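Local atomic coordinates of putative cell invasion protein with MAC/Perforin domain (Bacteroides thetaiotaomicron VPI-5482, PDB entry 3KK7), a protein that is of unknown function but belongs to the membrane-attack complex/perforin (MACPF) family and may act in cell invasion by a gut bacterium. Residues A[147-158]-A[225-234]; A[160-171]-A[215-226]. All blocks are in the same frame, centred on the assembly; numbering follows the deposited sequence.

Contact 1: residues A[147-158]-A[225-234]; sequences FVHNTDDSEKVV and LFYGVDTNSI
With chi1 at -178°, Y227 swings its phenol opposite the backbone N and toward the loop 147-156, while F147 turns CG beside its own N (chi1 -66°) and lays a ring face over Y227 CB. That CB sits 3.6 Å from the centroid of the F147 ring, almost on its normal, a CH-pi contact; the flat, buried ring offers a broad face to this carbon, which is why an aromatic residue suits the place. The two rings themselves barely overlap. At its edge the F147 ring meets L225 O, 3.6 Å from CZ. The far end of the phenol reaches D152: Y227 OH donates to the anti lone pair of D152 OD2 at 3.2 Å, and V157 CG2 lies 3.3 Å from the same hydroxyl oxygen. An alanine here keeps the CB under F147 but would probably leave D152 OD2 without its hydroxyl donor and open a gap beside V157. Beyond the ring, V158 and G228 form an antiparallel hydrogen-bonded pair, and D230 N bonds to K156 O (2.8 Å). D230 OD1 makes an Asx turn with N232 N, widened to an Asx motif by S233 N. The aromatic side chains thus meet through carbon, and the phenol's one polar atom is given to a carboxylate.

Contact 2: residues A[160-171]-A[215-226]; sequences GELSIEVVNGML and GYYTGGRASALF
Main-chain hydrogen bonds pair G160 to L171 with F226 back to G215 in antiparallel register. The register slips by one at a classic beta bulge, where T218 O accepts from both N168 N (2.9 Å) and G169 N (3.2 Å). Opposite it the chain turns a corner at G219, whose backbone angles would press any side chain against carbonyl oxygens, so glycine is required. These are neighbouring strands of the long, bent antiparallel sheet of the MACPF domain, and the bulge and corner lie where it curves sharply.

Charges gather on the face bearing E161, S163, E165 and R221. R221 is extended (chi1 171°), carrying its guanidinium past S163, whose OG is 2.6 Å from R221 NE. E165 OE2 lies over one guanidinium face, 3.3 Å from R221 NE, a purely electrostatic pairing; R221 NH1 instead donates to I69 O and I336 O. E161 OE2 makes a long salt bridge to R221 NH2, its other oxygen pairing with R139. A water donates to E161 OE2 and L162 O and accepts from S223 OG and, weakly, from R221 NH2, bridging the buried polar groups.

Apolar contacts fill the opposite face. The small side chains of A222 and A224 pack against I164 and L162, and the edge of the F226 ring meets L162 CB at 4.0 Å from CE1. L171 lies alongside Y216, its CB over one ring face, while the Y216 hydroxyl bonds to A52 O. On the E161 face, the selenium of M170, a selenomethionine, approaches the Y217 ring obliquely, 5.5 Å from its centroid, a Met-aromatic contact.

Overall arrangement
From the N terminus, the chain leaves helix 133-146, passes through the loop of contact 1 and enters strand 157-173, the first partner in both contacts. Helices 177-186, 190-198 and 201-208 follow before strands 211-218 and 220-230 run back beside it. Contact 2 therefore closes the shorter loop, with 43 residues between its segments, and contact 1 closes the longer one around it, with 66; they nest and do not cross. L225 and F226 belong to both; their centres lie about 26 Å apart, both contacts using strands 157-173 and 220-230, with contact 2 going on to strand 211-218. Contact 2 spans the bent middle of the MACPF sheet, whereas contact 1 joins its far end to the loop after helix 133-146.

Contact 1: residues A[147-158]-A[225-234]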
loop_
_atom_site.group_PDB
_atom_site.type_symbol
_atom_site.label_atom_id
_atom_site.label_comp_id
_atom_site.label_asym_id
_atom_site.label_seq_id
_atom_site.Cartn_x
_atom_site.Cartn_y
_atom_site.Cartn_z
ATOM N N PHE A 147 -1.438 27.716 0.136
ATOM C CA PHE A 147 -1.940 28.982 -0.354
ATOM C C PHE A 147 -2.934 29.550 0.623
ATOM O O PHE A 147 -3.722 28.828 1.229
ATOM C CB PHE A 147 -2.497 28.865 -1.778
ATOM C CG PHE A 147 -1.441 28.557 -2.775
ATOM C CD1 PHE A 147 -0.635 29.563 -3.265
ATOM C CD2 PHE A 147 -1.171 27.254 -3.144
ATOM C CE1 PHE A 147 0.400 29.270 -4.147
ATOM C CE2 PHE A 147 -0.157 26.962 -4.016
ATOM C CZ PHE A 147 0.631 27.972 -4.525
ATOM N N VAL A 148 -2.833 30.859 0.803
ATOM C CA VAL A 148 -3.659 31.590 1.748
ATOM C C VAL A 148 -5.089 31.198 1.438
ATOM O O VAL A 148 -5.420 30.911 0.282
ATOM C CB VAL A 148 -3.404 33.145 1.640
ATOM C CG1 VAL A 148 -4.594 33.957 2.152
ATOM C CG2 VAL A 148 -2.068 33.533 2.358
ATOM N N HIS A 149 -5.887 31.108 2.495
ATOM C CA HIS A 149 -7.312 30.839 2.429
ATOM C C HIS A 149 -8.029 31.774 1.414
ATOM O O HIS A 149 -7.736 32.980 1.381
ATOM C CB HIS A 149 -7.875 31.004 3.852
ATOM C CG HIS A 149 -9.366 30.868 3.943
ATOM N ND1 HIS A 149 -10.006 29.647 3.864
ATOM C CD2 HIS A 149 -10.341 31.801 4.099
ATOM C CE1 HIS A 149 -11.313 29.836 3.959
ATOM N NE2 HIS A 149 -11.542 31.132 4.108
ATOM N N ASN A 150 -8.961 31.218 0.614
ATOM C CA ASN A 150 -9.603 31.947 -0.523
ATOM C C ASN A 150 -11.121 31.989 -0.510
ATOM O O ASN A 150 -11.768 31.059 -0.044
ATOM C CB ASN A 150 -9.264 31.306 -1.877
ATOM C CG ASN A 150 -8.170 30.303 -1.785
ATOM O OD1 ASN A 150 -7.003 30.630 -1.989
ATOM N ND2 ASN A 150 -8.524 29.068 -1.452
ATOM N N THR A 151 -11.662 33.051 -1.103
ATOM C CA THR A 151 -13.085 33.146 -1.462
ATOM C C THR A 151 -13.288 32.706 -2.918
ATOM O O THR A 151 -14.431 32.684 -3.406
ATOM C CB THR A 151 -13.614 34.624 -1.306
ATOM O OG1 THR A 151 -13.886 34.879 0.074
ATOM C CG2 THR A 151 -14.902 34.928 -2.151
ATOM N N ASP A 152 -12.189 32.350 -3.596
ATOM C CA ASP A 152 -12.174 32.189 -5.063
ATOM C C ASP A 152 -13.228 31.226 -5.611
ATOM O O ASP A 152 -13.511 30.176 -5.014
ATOM C CB ASP A 152 -10.782 31.767 -5.544
ATOM C CG ASP A 152 -9.748 32.883 -5.418
ATOM O OD1 ASP A 152 -10.097 34.055 -5.695
ATOM O OD2 ASP A 152 -8.586 32.576 -5.063
ATOM N N ASP A 153 -13.821 31.632 -6.734
ATOM C CA ASP A 153 -14.797 30.841 -7.482
ATOM C C ASP A 153 -14.018 29.764 -8.218
ATOM O O ASP A 153 -13.329 30.044 -9.202
ATOM C CB ASP A 153 -15.526 31.772 -8.474
ATOM C CG ASP A 153 -16.569 31.063 -9.361
ATOM O OD1 ASP A 153 -16.676 29.809 -9.351
ATOM O OD2 ASP A 153 -17.276 31.803 -10.100
ATOM N N SER A 154 -14.137 28.528 -7.755
ATOM C CA SER A 154 -13.395 27.432 -8.366
ATOM C C SER A 154 -13.435 27.424 -9.922
ATOM O O SER A 154 -12.521 26.910 -10.556
ATOM C CB SER A 154 -13.881 26.077 -7.811
ATOM O OG SER A 154 -15.117 25.703 -8.401
ATOM N N GLU A 155 -14.480 27.979 -10.526
ATOM C CA GLU A 155 -14.578 28.058 -11.990
ATOM C C GLU A 155 -13.421 28.775 -12.613
ATOM O O GLU A 155 -13.032 28.452 -13.724
ATOM C CB GLU A 155 -15.822 28.813 -12.407
ATOM C CG GLU A 155 -17.098 28.079 -12.145
ATOM C CD GLU A 155 -17.768 27.655 -13.419
ATOM O OE1 GLU A 155 -17.313 26.621 -13.986
ATOM O OE2 GLU A 155 -18.742 28.361 -13.839
ATOM N N LYS A 156 -12.909 29.777 -11.919
ATOM C CA LYS A 156 -11.788 30.558 -12.408
ATOM C C LYS A 156 -10.420 30.012 -12.003
ATOM O O LYS A 156 -9.399 30.474 -12.504
ATOM C CB LYS A 156 -11.909 32.006 -11.914
ATOM C CG LYS A 156 -13.228 32.688 -12.267
ATOM C CD LYS A 156 -13.198 34.195 -12.064
ATOM C CE LYS A 156 -14.550 34.830 -12.470
ATOM N NZ LYS A 156 -15.591 34.588 -11.414
ATOM N N VAL A 157 -10.401 29.040 -11.112
ATOM C CA VAL A 157 -9.169 28.519 -10.564
ATOM C C VAL A 157 -8.457 27.569 -11.523
ATOM O O VAL A 157 -9.092 26.717 -12.148
ATOM C CB VAL A 157 -9.455 27.789 -9.215
ATOM C CG1 VAL A 157 -8.299 26.917 -8.778
ATOM C CG2 VAL A 157 -9.810 28.820 -8.147
ATOM N N VAL A 158 -7.146 27.743 -11.661
ATOM C CA VAL A 158 -6.299 26.750 -12.315
ATOM C C VAL A 158 -5.005 26.589 -11.519
ATOM O O VAL A 158 -4.515 27.551 -10.915
ATOM C CB VAL A 158 -6.045 27.059 -13.807
ATOM C CG1 VAL A 158 -5.343 28.377 -13.996
ATOM C CG2 VAL A 158 -5.265 25.954 -14.459
ATOM N N LEU A 225 4.778 25.101 -6.947
ATOM C CA LEU A 225 3.349 24.969 -7.189
ATOM C C LEU A 225 2.791 26.356 -7.418
ATOM O O LEU A 225 3.270 27.320 -6.824
ATOM C CB LEU A 225 2.645 24.311 -6.007
ATOM C CG LEU A 225 3.253 22.991 -5.542
ATOM C CD1 LEU A 225 2.616 22.591 -4.231
ATOM C CD2 LEU A 225 3.057 21.947 -6.613
ATOM N N PHE A 226 1.789 26.440 -8.290
ATOM C CA PHE A 226 1.158 27.694 -8.659
ATOM C C PHE A 226 -0.351 27.633 -8.424
ATOM O O PHE A 226 -1.019 26.586 -8.635
ATOM C CB PHE A 226 1.397 28.031 -10.141
ATOM C CG PHE A 226 2.848 28.185 -10.520
ATOM C CD1 PHE A 226 3.677 27.088 -10.627
ATOM C CD2 PHE A 226 3.366 29.410 -10.816
ATOM C CE1 PHE A 226 4.985 27.233 -10.991
ATOM C CE2 PHE A 226 4.677 29.544 -11.166
ATOM C CZ PHE A 226 5.478 28.456 -11.261
ATOM N N TYR A 227 -0.884 28.771 -7.998
ATOM C CA TYR A 227 -2.309 28.931 -7.820
ATOM C C TYR A 227 -2.746 30.218 -8.495
ATOM O O TYR A 227 -2.402 31.301 -8.043
ATOM C CB TYR A 227 -2.651 28.917 -6.331
ATOM C CG TYR A 227 -4.133 29.024 -6.056
ATOM C CD1 TYR A 227 -4.744 30.262 -5.932
ATOM C CD2 TYR A 227 -4.937 27.870 -5.895
ATOM C CE1 TYR A 227 -6.120 30.362 -5.667
ATOM C CE2 TYR A 227 -6.320 27.974 -5.624
ATOM C CZ TYR A 227 -6.888 29.223 -5.511
ATOM O OH TYR A 227 -8.220 29.355 -5.255
ATOM N N GLY A 228 -3.477 30.081 -9.603
ATOM C CA GLY A 228 -3.971 31.213 -10.406
ATOM C C GLY A 228 -5.495 31.377 -10.472
ATOM O O GLY A 228 -6.260 30.392 -10.504
ATOM N N VAL A 229 -5.933 32.643 -10.479
ATOM C CA VAL A 229 -7.325 32.974 -10.777
ATOM C C VAL A 229 -7.350 33.563 -12.192
ATOM O O VAL A 229 -6.882 34.689 -12.422
ATOM C CB VAL A 229 -7.924 33.928 -9.743
ATOM C CG1 VAL A 229 -9.312 34.389 -10.167
ATOM C CG2 VAL A 229 -7.964 33.237 -8.385
ATOM N N ASP A 230 -7.875 32.786 -13.135
ATOM C CA ASP A 230 -7.921 33.199 -14.521
ATOM C C ASP A 230 -9.049 34.223 -14.635
ATOM O O ASP A 230 -10.199 33.976 -14.261
ATOM C CB ASP A 230 -8.143 31.995 -15.438
ATOM C CG ASP A 230 -7.785 32.280 -16.881
ATOM O OD1 ASP A 230 -8.469 33.105 -17.532
ATOM O OD2 ASP A 230 -6.828 31.647 -17.363
ATOM N N THR A 231 -8.685 35.391 -15.126
ATOM C CA THR A 231 -9.574 36.534 -15.196
ATOM C C THR A 231 -10.774 36.291 -16.105
ATOM O O THR A 231 -11.918 36.653 -15.760
ATOM C CB THR A 231 -8.770 37.747 -15.700
ATOM O OG1 THR A 231 -7.653 37.944 -14.815
ATOM C CG2 THR A 231 -9.654 39.047 -15.809
ATOM N N ASN A 232 -10.524 35.661 -17.248
ATOM C CA ASN A 232 -11.558 35.575 -18.272
ATOM C C ASN A 232 -11.953 34.214 -18.822
ATOM O O ASN A 232 -12.954 34.141 -19.527
ATOM C CB ASN A 232 -11.211 36.540 -19.415
ATOM C CG ASN A 232 -11.649 37.971 -19.114
ATOM O OD1 ASN A 232 -10.831 38.874 -19.036
ATOM N ND2 ASN A 232 -12.946 38.171 -18.943
ATOM N N SER A 233 -11.215 33.153 -18.519
ATOM C CA SER A 233 -11.587 31.828 -19.006
ATOM C C SER A 233 -12.016 30.956 -17.856
ATOM O O SER A 233 -11.390 30.981 -16.806
ATOM C CB SER A 233 -10.418 31.150 -19.699
ATOM O OG SER A 233 -10.023 31.856 -20.842
ATOM N N ILE A 234 -13.084 30.198 -18.058
ATOM C CA ILE A 234 -13.516 29.175 -17.103
ATOM C C ILE A 234 -13.356 27.742 -17.661
ATOM O O ILE A 234 -13.473 26.767 -16.921
ATOM C CB ILE A 234 -14.995 29.385 -16.664
ATOM C CG1 ILE A 234 -15.957 29.238 -17.851
ATOM C CG2 ILE A 234 -15.160 30.727 -15.928
ATOM C CD1 ILE A 234 -17.445 29.237 -17.441
#

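Contact 2: residues A[160-171]-A[215-226]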
loop_
_atom_site.group_PDB
_atom_site.type_symbol
_atom_site.label_atom_id
_atom_site.label_comp_id
_atom_site.label_asym_id
_atom_site.label_seq_id
_atom_site.Cartn_x
_atom_site.Cartn_y
_atom_site.Cartn_z
ATOM N N GLY A 160 -0.888 24.892 -11.122
ATOM C CA GLY A 160 0.358 24.695 -11.881
ATOM C C GLY A 160 1.414 24.015 -11.028
ATOM O O GLY A 160 1.418 24.172 -9.822
ATOM N N GLU A 161 2.278 23.230 -11.669
ATOM C CA GLU A 161 3.448 22.642 -11.010
ATOM C C GLU A 161 4.637 22.734 -11.941
ATOM O O GLU A 161 4.496 22.557 -13.156
ATOM C CB GLU A 161 3.204 21.195 -10.606
ATOM C CG GLU A 161 4.349 20.590 -9.792
ATOM C CD GLU A 161 4.171 19.123 -9.479
ATOM O OE1 GLU A 161 3.105 18.564 -9.761
ATOM O OE2 GLU A 161 5.108 18.523 -8.947
ATOM N N LEU A 162 5.799 23.058 -11.388
ATOM C CA LEU A 162 7.039 23.099 -12.171
ATOM C C LEU A 162 8.033 22.185 -11.494
ATOM O O LEU A 162 8.027 22.077 -10.263
ATOM C CB LEU A 162 7.598 24.536 -12.273
ATOM C CG LEU A 162 8.929 24.850 -12.977
ATOM C CD1 LEU A 162 8.911 24.442 -14.445
ATOM C CD2 LEU A 162 9.312 26.355 -12.872
ATOM N N SER A 163 8.862 21.514 -12.294
ATOM C CA SER A 163 9.960 20.725 -11.765
ATOM C C SER A 163 11.255 21.036 -12.489
ATOM O O SER A 163 11.315 21.052 -13.721
ATOM C CB SER A 163 9.663 19.236 -11.837
ATOM O OG SER A 163 10.570 18.523 -11.013
ATOM N N ILE A 164 12.288 21.305 -11.711
ATOM C CA ILE A 164 13.594 21.662 -12.233
ATOM C C ILE A 164 14.527 20.699 -11.552
ATOM O O ILE A 164 14.644 20.735 -10.322
ATOM C CB ILE A 164 13.951 23.124 -11.871
ATOM C CG1 ILE A 164 12.930 24.064 -12.509
ATOM C CG2 ILE A 164 15.380 23.481 -12.298
ATOM C CD1 ILE A 164 13.221 25.517 -12.323
ATOM N N GLU A 165 15.166 19.836 -12.336
ATOM C CA GLU A 165 15.949 18.721 -11.792
ATOM C C GLU A 165 17.345 18.634 -12.388
ATOM O O GLU A 165 17.522 18.631 -13.623
ATOM C CB GLU A 165 15.232 17.392 -12.064
ATOM C CG GLU A 165 13.845 17.376 -11.524
ATOM C CD GLU A 165 13.131 16.044 -11.631
ATOM O OE1 GLU A 165 13.411 15.219 -12.543
ATOM O OE2 GLU A 165 12.250 15.853 -10.784
ATOM N N VAL A 166 18.340 18.558 -11.520
ATOM C CA VAL A 166 19.657 18.170 -11.975
ATOM C C VAL A 166 19.797 16.697 -11.592
ATOM O O VAL A 166 19.761 16.330 -10.415
ATOM C CB VAL A 166 20.727 19.032 -11.397
ATOM C CG1 VAL A 166 22.095 18.591 -11.959
ATOM C CG2 VAL A 166 20.429 20.455 -11.755
ATOM N N VAL A 167 19.872 15.847 -12.605
ATOM C CA VAL A 167 19.824 14.423 -12.378
ATOM C C VAL A 167 21.232 13.894 -12.476
ATOM O O VAL A 167 21.980 14.181 -13.429
ATOM C CB VAL A 167 18.849 13.717 -13.335
ATOM C CG1 VAL A 167 18.892 12.220 -13.133
ATOM C CG2 VAL A 167 17.439 14.257 -13.112
ATOM N N ASN A 168 21.598 13.142 -11.449
ATOM C CA ASN A 168 22.941 12.634 -11.369
ATOM C C ASN A 168 23.034 11.127 -11.274
ATOM O O ASN A 168 24.039 10.544 -11.660
ATOM C CB ASN A 168 23.629 13.265 -10.187
ATOM C CG ASN A 168 25.100 13.297 -10.349
ATOM O OD1 ASN A 168 25.620 14.024 -11.214
ATOM N ND2 ASN A 168 25.803 12.526 -9.522
ATOM N N GLY A 169 21.982 10.494 -10.784
ATOM C CA GLY A 169 21.980 9.063 -10.651
ATOM C C GLY A 169 20.617 8.427 -10.742
ATOM O O GLY A 169 19.579 9.088 -10.889
HETATM N N MSE A 170 20.653 7.115 -10.582
HETATM C CA MSE A 170 19.533 6.254 -10.862
HETATM C C MSE A 170 19.767 4.988 -10.039
HETATM O O MSE A 170 20.853 4.405 -10.103
HETATM C CB MSE A 170 19.614 5.976 -12.347
HETATM C CG MSE A 170 18.531 5.195 -12.907
HETATM SE SE MSE A 170 18.659 5.199 -14.884
HETATM C CE MSE A 170 17.007 4.141 -15.136
ATOM N N LEU A 171 18.791 4.587 -9.230
ATOM C CA LEU A 171 18.928 3.375 -8.408
ATOM C C LEU A 171 17.779 2.470 -8.653
ATOM O O LEU A 171 16.658 2.938 -8.685
ATOM C CB LEU A 171 18.951 3.676 -6.917
ATOM C CG LEU A 171 20.293 4.042 -6.315
ATOM C CD1 LEU A 171 20.666 5.472 -6.731
ATOM C CD2 LEU A 171 20.181 3.931 -4.801
ATOM N N GLY A 215 12.553 2.007 -7.823
ATOM C CA GLY A 215 13.217 2.759 -8.913
ATOM C C GLY A 215 13.095 4.279 -8.814
ATOM O O GLY A 215 12.028 4.848 -8.990
ATOM N N TYR A 216 14.194 4.965 -8.537
ATOM C CA TYR A 216 14.145 6.414 -8.433
ATOM C C TYR A 216 15.361 7.076 -9.012
ATOM O O TYR A 216 16.305 6.397 -9.405
ATOM C CB TYR A 216 13.958 6.845 -6.982
ATOM C CG TYR A 216 15.041 6.474 -5.972
ATOM C CD1 TYR A 216 16.107 7.328 -5.704
ATOM C CD2 TYR A 216 14.933 5.295 -5.215
ATOM C CE1 TYR A 216 17.052 7.015 -4.727
ATOM C CE2 TYR A 216 15.875 4.957 -4.254
ATOM C CZ TYR A 216 16.936 5.815 -4.000
ATOM O OH TYR A 216 17.863 5.445 -3.020
ATOM N N TYR A 217 15.316 8.410 -9.070
ATOM C CA TYR A 217 16.446 9.219 -9.514
ATOM C C TYR A 217 17.021 9.993 -8.355
ATOM O O TYR A 217 16.312 10.301 -7.398
ATOM C CB TYR A 217 16.001 10.192 -10.583
ATOM C CG TYR A 217 15.529 9.524 -11.842
ATOM C CD1 TYR A 217 16.435 9.089 -12.795
ATOM C CD2 TYR A 217 14.171 9.325 -12.083
ATOM C CE1 TYR A 217 16.001 8.497 -13.956
ATOM C CE2 TYR A 217 13.733 8.733 -13.234
ATOM C CZ TYR A 217 14.656 8.318 -14.162
ATOM O OH TYR A 217 14.237 7.720 -15.296
ATOM N N THR A 218 18.325 10.281 -8.430
ATOM C CA THR A 218 18.980 11.121 -7.436
ATOM C C THR A 218 19.536 12.370 -8.053
ATOM O O THR A 218 19.890 12.387 -9.238
ATOM C CB THR A 218 20.148 10.429 -6.743
ATOM O OG1 THR A 218 21.116 10.035 -7.722
ATOM C CG2 THR A 218 19.653 9.245 -5.933
ATOM N N GLY A 219 19.628 13.403 -7.225
ATOM C CA GLY A 219 20.213 14.657 -7.625
ATOM C C GLY A 219 19.731 15.791 -6.751
ATOM O O GLY A 219 19.685 15.651 -5.529
ATOM N N GLY A 220 19.408 16.916 -7.399
ATOM C CA GLY A 220 18.751 18.062 -6.764
ATOM C C GLY A 220 17.500 18.446 -7.556
ATOM O O GLY A 220 17.424 18.176 -8.721
ATOM N N ARG A 221 16.514 19.059 -6.926
ATOM C CA ARG A 221 15.295 19.464 -7.632
ATOM C C ARG A 221 14.700 20.704 -7.014
ATOM O O ARG A 221 14.681 20.810 -5.794
ATOM C CB ARG A 221 14.248 18.360 -7.542
ATOM C CG ARG A 221 12.839 18.706 -8.042
ATOM C CD ARG A 221 11.962 17.464 -7.959
ATOM N NE ARG A 221 10.646 17.637 -8.557
ATOM C CZ ARG A 221 9.703 16.698 -8.583
ATOM N NH1 ARG A 221 9.920 15.510 -8.038
ATOM N NH2 ARG A 221 8.530 16.950 -9.134
ATOM N N ALA A 222 14.232 21.640 -7.841
ATOM C CA ALA A 222 13.384 22.710 -7.340
ATOM C C ALA A 222 11.975 22.409 -7.843
ATOM O O ALA A 222 11.777 22.059 -8.992
ATOM C CB ALA A 222 13.866 24.058 -7.796
ATOM N N SER A 223 11.009 22.527 -6.943
ATOM C CA SER A 223 9.622 22.189 -7.183
ATOM C C SER A 223 8.815 23.397 -6.812
ATOM O O SER A 223 8.986 23.940 -5.740
ATOM C CB SER A 223 9.219 21.057 -6.256
ATOM O OG SER A 223 7.848 20.778 -6.411
ATOM N N ALA A 224 7.952 23.840 -7.713
ATOM C CA ALA A 224 7.144 25.027 -7.511
ATOM C C ALA A 224 5.690 24.677 -7.824
ATOM O O ALA A 224 5.416 24.032 -8.847
ATOM C CB ALA A 224 7.627 26.158 -8.428
ATOM N N LEU A 225 4.778 25.101 -6.947
ATOM C CA LEU A 225 3.349 24.969 -7.189
ATOM C C LEU A 225 2.791 26.356 -7.418
ATOM O O LEU A 225 3.270 27.320 -6.824
ATOM C CB LEU A 225 2.645 24.311 -6.007
ATOM C CG LEU A 225 3.253 22.991 -5.542
ATOM C CD1 LEU A 225 2.616 22.591 -4.231
ATOM C CD2 LEU A 225 3.057 21.947 -6.613
ATOM N N PHE A 226 1.789 26.440 -8.290
ATOM C CA PHE A 226 1.158 27.694 -8.659
ATOM C C PHE A 226 -0.351 27.633 -8.424
ATOM O O PHE A 226 -1.019 26.586 -8.635
ATOM C CB PHE A 226 1.397 28.031 -10.141
ATOM C CG PHE A 226 2.848 28.185 -10.520
ATOM C CD1 PHE A 226 3.677 27.088 -10.627
ATOM C CD2 PHE A 226 3.366 29.410 -10.816
ATOM C CE1 PHE A 226 4.985 27.233 -10.991
ATOM C CE2 PHE A 226 4.677 29.544 -11.166
ATOM C CZ PHE A 226 5.478 28.456 -11.261
HETATM O O HOH W 1 7.635 19.807 -8.713
#